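Local coordinates for CocE/NonD family hydrolase (Staphylococcus aureus subsp. aureus COL, PDB 3III), which probably hydrolyses ester or amide bonds, as a CocE/NonD family enzyme related to the X-Pro dipeptidyl-peptidases, though its natural substrate is not established, at residues H274-F279 with I471-H476; G281-A286 with A351-N356. All coordinates share one frame; numbering follows the deposited sequence.

Overall arrangement
Both contacts use helix 275-284, which is met by two separate loops: 471-476 of the C-terminal beta domain, and 351-356, which connects the last strand of the hydrolase sheet to the next sheet. Contact 1, at the N-terminal end of the helix, is fully buried; contact 2, at the C-terminal end, is partly buried and reaches the surface at Pro353. Their chemistry differs accordingly: the first is a cation-pi and water-bridged contact of an arginine, its charge balanced by glutamates, whereas the second rests on aromatic and aliphatic carbon. Their centres lie about 11 Å apart, and they touch, for example where Phe279 CD1 comes within 3.4 Å of Phe352 CE2.

Contact 1: H274-F279 with I471-H476; sequences HNRGSF and IAQPWH
Arg276 and Trp475 both carry CG anti to the backbone N, and the arginine (chi1 -179°) then runs fully extended to NE, so that its guanidinium spans the gap between helix 275-284 of the alpha/beta-hydrolase domain and the loop 471-476 of the C-terminal domain. The result is a cation-pi contact: Arg276 CZ lies 4.5 Å from the centroid of the six-membered ring of Trp475, 16° off its normal. The two planes stand 65° apart, so the guanidinium does not stack flat; it lowers one nitrogen, NH2, onto the indole face, 3.4 Å from Trp475 CZ3. A long arginine suits this place because the nearest backbones, at Arg276 and Gln473, are still 10.7 Å apart between CA atoms, and the broad indole offers a flat, electron-rich surface to the charge. Water 1 sits over the same ring face and bridges the segments, accepting from Arg276 NH2 at 2.9 Å and donating to Pro474 O at 2.7 Å. The remaining guanidinium nitrogens are engaged by salt bridges, NH1 with Glu201 and NE with Glu495 of strand 490-503; these carboxylates probably offset the cost of burying the cation and help fix its rotation. Gln473 crosses the arginine at about a right angle, yet its amide forms no bond there: NE2 passes 3.8 Å from Arg276 NH2 and donates to Glu280 instead. His274 is hydrogen-bonded at NE2 to Ser169 OG and at ND1 to the backbone N of Leu195. Its carbonyl oxygen, His274 O, accepts from Ser278 N and also from Ser278 OG, which approaches from above the carbonyl plane at 2.7 Å.

Contact 2: G281-A286 with A351-N356; sequences GFKQAA and AFPLPN
Phe282 is the first residue of its segment to meet the loop 351-356. A chi1 of 175° swings the Phe282 ring beside its own carbonyl carbon and brings CE2 up to Phe352, 4.1 Å from both the backbone N and the CB of that residue. The approach of CE2 to CB is the apolar contact; Phe352 N lies at the edge of the Phe282 ring, near its plane, and the two rings do not stack. A large flat side chain suits the spot, since the same ring also packs on Leu292 and Thr264 and makes a cation-pi contact with Lys290. Helix 275-284 is here the crossover of a beta-alpha-beta unit, linking the neighbouring parallel strands 262-267 and 290-295 of the hydrolase sheet. Lys283 follows and uses its aliphatic length. Its CG lies 3.7 Å from Phe352 O, while CD meets the edge of the Phe352 ring, 3.9 Å from CD2, and stands 3.8 Å from Pro353 CD. Proline tolerates a preceding cis bond better than other residues, and the Phe352-Pro353 peptide is cis just where Pro353 CD packs on this chain. A bend at chi3 (-60°) turns the lysine chain beyond CD, and NZ forms a salt bridge with Glu280. The helix runs out at Ala285, whose N donates to Gly281 O at 3.0 Å and whose O accepts from Lys290 NZ.

Contact 1: H274-F279 with I471-H476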
loop_
_atom_site.group_PDB
_atom_site.type_symbol
_atom_site.label_atom_id
_atom_site.label_comp_id
_atom_site.label_asym_id
_atom_site.label_seq_id
_atom_site.Cartn_x
_atom_site.Cartn_y
_atom_site.Cartn_z
ATOM N N HIS A 274 -1.847 1.242 1.057
ATOM C CA HIS A 274 -1.135 0.670 -0.100
ATOM C C HIS A 274 -1.655 -0.637 -0.700
ATOM O O HIS A 274 -1.255 -1.012 -1.811
ATOM C CB HIS A 274 0.363 0.552 0.185
ATOM C CG HIS A 274 1.008 1.845 0.577
ATOM N ND1 HIS A 274 0.980 2.973 -0.214
ATOM C CD2 HIS A 274 1.659 2.194 1.715
ATOM C CE1 HIS A 274 1.641 3.942 0.396
ATOM N NE2 HIS A 274 2.057 3.498 1.576
ATOM N N ASN A 275 -2.471 -1.379 0.037
ATOM C CA ASN A 275 -2.838 -2.732 -0.355
ATOM C C ASN A 275 -3.499 -2.776 -1.729
ATOM O O ASN A 275 -3.037 -3.502 -2.588
ATOM C CB ASN A 275 -3.648 -3.382 0.787
ATOM C CG ASN A 275 -4.556 -4.511 0.343
ATOM O OD1 ASN A 275 -5.400 -4.309 -0.507
ATOM N ND2 ASN A 275 -4.420 -5.700 0.978
ATOM N N ARG A 276 -4.535 -1.974 -1.956
ATOM C CA ARG A 276 -5.299 -2.083 -3.198
ATOM C C ARG A 276 -4.401 -1.897 -4.400
ATOM O O ARG A 276 -4.457 -2.680 -5.354
ATOM C CB ARG A 276 -6.449 -1.083 -3.244
ATOM C CG ARG A 276 -7.278 -1.156 -4.486
ATOM C CD ARG A 276 -8.466 -0.199 -4.437
ATOM N NE ARG A 276 -9.323 -0.363 -5.605
ATOM C CZ ARG A 276 -9.047 0.081 -6.822
ATOM N NH1 ARG A 276 -7.942 0.796 -7.062
ATOM N NH2 ARG A 276 -9.899 -0.164 -7.812
ATOM N N GLY A 277 -3.605 -0.836 -4.366
ATOM C CA GLY A 277 -2.768 -0.450 -5.495
ATOM C C GLY A 277 -1.529 -1.310 -5.661
ATOM O O GLY A 277 -1.013 -1.420 -6.767
ATOM N N SER A 278 -1.072 -1.947 -4.573
ATOM C CA SER A 278 0.014 -2.889 -4.671
ATOM C C SER A 278 -0.427 -4.024 -5.587
ATOM O O SER A 278 0.302 -4.425 -6.532
ATOM C CB SER A 278 0.490 -3.379 -3.272
ATOM O OG SER A 278 0.987 -2.308 -2.475
ATOM N N PHE A 279 -1.634 -4.529 -5.356
ATOM C CA PHE A 279 -2.177 -5.611 -6.189
ATOM C C PHE A 279 -2.491 -5.107 -7.585
ATOM O O PHE A 279 -2.230 -5.835 -8.584
ATOM C CB PHE A 279 -3.456 -6.195 -5.556
ATOM C CG PHE A 279 -3.182 -7.126 -4.405
ATOM C CD1 PHE A 279 -2.775 -8.428 -4.639
ATOM C CD2 PHE A 279 -3.260 -6.678 -3.104
ATOM C CE1 PHE A 279 -2.520 -9.293 -3.607
ATOM C CE2 PHE A 279 -2.963 -7.535 -2.036
ATOM C CZ PHE A 279 -2.560 -8.841 -2.302
ATOM N N ILE A 471 -16.662 -10.253 -10.691
ATOM C CA ILE A 471 -17.564 -10.782 -9.687
ATOM C C ILE A 471 -17.029 -10.607 -8.261
ATOM O O ILE A 471 -17.809 -10.444 -7.323
ATOM C CB ILE A 471 -17.923 -12.261 -9.929
ATOM C CG1 ILE A 471 -19.017 -12.696 -8.956
ATOM C CG2 ILE A 471 -16.736 -13.197 -9.819
ATOM C CD1 ILE A 471 -20.004 -13.734 -9.559
ATOM N N ALA A 472 -15.706 -10.630 -8.091
ATOM C CA ALA A 472 -15.128 -10.454 -6.750
ATOM C C ALA A 472 -14.704 -9.025 -6.395
ATOM O O ALA A 472 -14.477 -8.685 -5.211
ATOM C CB ALA A 472 -13.957 -11.401 -6.568
ATOM N N GLN A 473 -14.490 -8.220 -7.412
ATOM C CA GLN A 473 -13.990 -6.874 -7.224
ATOM C C GLN A 473 -14.804 -5.894 -8.002
ATOM O O GLN A 473 -14.592 -5.731 -9.215
ATOM C CB GLN A 473 -12.519 -6.749 -7.659
ATOM C CG GLN A 473 -11.908 -5.386 -7.269
ATOM C CD GLN A 473 -10.545 -5.121 -7.911
ATOM O OE1 GLN A 473 -9.980 -5.972 -8.588
ATOM N NE2 GLN A 473 -10.021 -3.930 -7.692
ATOM N N PRO A 474 -15.727 -5.206 -7.308
ATOM C CA PRO A 474 -16.442 -4.130 -7.982
ATOM C C PRO A 474 -15.488 -2.944 -8.247
ATOM O O PRO A 474 -14.531 -2.739 -7.494
ATOM C CB PRO A 474 -17.577 -3.784 -7.012
ATOM C CG PRO A 474 -17.142 -4.257 -5.700
ATOM C CD PRO A 474 -16.142 -5.364 -5.910
ATOM N N TRP A 475 -15.727 -2.255 -9.345
ATOM C CA TRP A 475 -15.009 -1.057 -9.718
ATOM C C TRP A 475 -16.018 0.035 -9.986
ATOM O O TRP A 475 -16.864 -0.088 -10.891
ATOM C CB TRP A 475 -14.173 -1.319 -10.952
ATOM C CG TRP A 475 -13.035 -0.339 -11.170
ATOM C CD1 TRP A 475 -13.131 0.948 -11.544
ATOM C CD2 TRP A 475 -11.636 -0.638 -11.095
ATOM N NE1 TRP A 475 -11.867 1.515 -11.696
ATOM C CE2 TRP A 475 -10.936 0.549 -11.390
ATOM C CE3 TRP A 475 -10.908 -1.800 -10.786
ATOM C CZ2 TRP A 475 -9.559 0.598 -11.428
ATOM C CZ3 TRP A 475 -9.518 -1.736 -10.790
ATOM C CH2 TRP A 475 -8.866 -0.536 -11.115
ATOM N N HIS A 476 -15.893 1.136 -9.242
ATOM C CA HIS A 476 -16.861 2.239 -9.308
ATOM C C HIS A 476 -16.293 3.334 -10.170
ATOM O O HIS A 476 -15.129 3.645 -10.053
ATOM C CB HIS A 476 -17.179 2.719 -7.916
ATOM C CG HIS A 476 -17.779 1.641 -7.064
ATOM N ND1 HIS A 476 -17.047 0.925 -6.144
ATOM C CD2 HIS A 476 -19.017 1.092 -7.069
ATOM C CE1 HIS A 476 -17.820 0.006 -5.582
ATOM N NE2 HIS A 476 -19.025 0.085 -6.128
HETATM O O HOH W 1 -12.596 -0.886 -7.159
#

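Contact 2: G281-A286 with A351-N356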
loop_
_atom_site.group_PDB
_atom_site.type_symbol
_atom_site.label_atom_id
_atom_site.label_comp_id
_atom_site.label_asym_id
_atom_site.label_seq_id
_atom_site.Cartn_x
_atom_site.Cartn_y
_atom_site.Cartn_z
ATOM N N GLY A 281 -0.999 -2.817 -9.239
ATOM C CA GLY A 281 0.270 -2.636 -9.964
ATOM C C GLY A 281 0.731 -3.946 -10.517
ATOM O O GLY A 281 1.111 -4.065 -11.690
ATOM N N PHE A 282 0.726 -4.960 -9.658
ATOM C CA PHE A 282 1.159 -6.291 -10.105
ATOM C C PHE A 282 0.269 -6.819 -11.220
ATOM O O PHE A 282 0.763 -7.366 -12.213
ATOM C CB PHE A 282 1.209 -7.268 -8.961
ATOM C CG PHE A 282 1.528 -8.672 -9.392
ATOM C CD1 PHE A 282 2.811 -9.026 -9.786
ATOM C CD2 PHE A 282 0.519 -9.607 -9.514
ATOM C CE1 PHE A 282 3.114 -10.355 -10.229
ATOM C CE2 PHE A 282 0.784 -10.895 -9.945
ATOM C CZ PHE A 282 2.077 -11.290 -10.308
ATOM N N LYS A 283 -1.030 -6.668 -11.054
ATOM C CA LYS A 283 -1.996 -7.231 -11.999
ATOM C C LYS A 283 -1.918 -6.559 -13.357
ATOM O O LYS A 283 -1.928 -7.238 -14.344
ATOM C CB LYS A 283 -3.453 -7.172 -11.503
ATOM C CG LYS A 283 -3.788 -8.051 -10.318
ATOM C CD LYS A 283 -5.273 -8.025 -9.962
ATOM C CE LYS A 283 -5.784 -6.634 -9.602
ATOM N NZ LYS A 283 -7.216 -6.549 -9.118
ATOM N N GLN A 284 -1.882 -5.225 -13.368
ATOM C CA GLN A 284 -2.026 -4.436 -14.584
ATOM C C GLN A 284 -0.715 -4.189 -15.353
ATOM O O GLN A 284 -0.740 -3.868 -16.543
ATOM C CB GLN A 284 -2.616 -3.067 -14.254
ATOM C CG GLN A 284 -4.130 -3.057 -13.954
ATOM C CD GLN A 284 -4.624 -1.664 -13.691
ATOM O OE1 GLN A 284 -4.262 -0.732 -14.415
ATOM N NE2 GLN A 284 -5.362 -1.480 -12.582
ATOM N N ALA A 285 0.417 -4.233 -14.649
ATOM C CA ALA A 285 1.706 -4.046 -15.315
ATOM C C ALA A 285 1.791 -5.000 -16.542
ATOM O O ALA A 285 1.443 -6.203 -16.432
ATOM C CB ALA A 285 2.886 -4.284 -14.323
ATOM N N ALA A 286 2.320 -4.484 -17.651
ATOM C CA ALA A 286 2.536 -5.255 -18.870
ATOM C C ALA A 286 3.833 -6.062 -18.812
ATOM O O ALA A 286 4.073 -6.903 -19.644
ATOM C CB ALA A 286 2.509 -4.327 -20.137
ATOM N N ALA A 351 -0.272 -17.035 -10.519
ATOM C CA ALA A 351 -0.983 -15.816 -10.888
ATOM C C ALA A 351 -1.741 -15.218 -9.691
ATOM O O ALA A 351 -2.087 -15.936 -8.764
ATOM C CB ALA A 351 -2.003 -16.075 -12.038
ATOM N N PHE A 352 -1.991 -13.919 -9.766
ATOM C CA PHE A 352 -3.010 -13.275 -8.941
ATOM C C PHE A 352 -3.917 -12.457 -9.822
ATOM O O PHE A 352 -3.420 -11.700 -10.619
ATOM C CB PHE A 352 -2.407 -12.402 -7.841
ATOM C CG PHE A 352 -3.448 -11.813 -6.949
ATOM C CD1 PHE A 352 -3.859 -12.479 -5.829
ATOM C CD2 PHE A 352 -4.070 -10.651 -7.282
ATOM C CE1 PHE A 352 -4.837 -11.970 -5.027
ATOM C CE2 PHE A 352 -5.096 -10.154 -6.495
ATOM C CZ PHE A 352 -5.460 -10.831 -5.359
ATOM N N PRO A 353 -5.244 -12.583 -9.670
ATOM C CA PRO A 353 -5.979 -13.484 -8.750
ATOM C C PRO A 353 -5.577 -14.926 -8.921
ATOM O O PRO A 353 -5.147 -15.363 -10.012
ATOM C CB PRO A 353 -7.462 -13.290 -9.136
ATOM C CG PRO A 353 -7.540 -11.912 -9.825
ATOM C CD PRO A 353 -6.163 -11.704 -10.463
ATOM N N LEU A 354 -5.657 -15.669 -7.833
ATOM C CA LEU A 354 -5.313 -17.105 -7.840
ATOM C C LEU A 354 -6.100 -17.889 -8.874
ATOM O O LEU A 354 -7.333 -17.832 -8.932
ATOM C CB LEU A 354 -5.490 -17.732 -6.457
ATOM C CG LEU A 354 -4.285 -17.711 -5.525
ATOM C CD1 LEU A 354 -3.594 -16.399 -5.483
ATOM C CD2 LEU A 354 -4.641 -18.192 -4.127
ATOM N N PRO A 355 -5.392 -18.642 -9.723
ATOM C CA PRO A 355 -6.122 -19.305 -10.813
ATOM C C PRO A 355 -7.084 -20.377 -10.331
ATOM O O PRO A 355 -8.023 -20.656 -11.020
ATOM C CB PRO A 355 -5.023 -19.935 -11.664
ATOM C CG PRO A 355 -3.837 -19.876 -10.888
ATOM C CD PRO A 355 -3.953 -18.867 -9.823
ATOM N N ASN A 356 -6.893 -20.925 -9.141
ATOM C CA ASN A 356 -7.877 -21.858 -8.620
ATOM C C ASN A 356 -8.992 -21.257 -7.715
ATOM O O ASN A 356 -9.683 -22.004 -7.004
ATOM C CB ASN A 356 -7.168 -22.992 -7.906
ATOM C CG ASN A 356 -6.420 -22.521 -6.687
ATOM O OD1 ASN A 356 -5.878 -21.380 -6.661
ATOM N ND2 ASN A 356 -6.367 -23.379 -5.666
#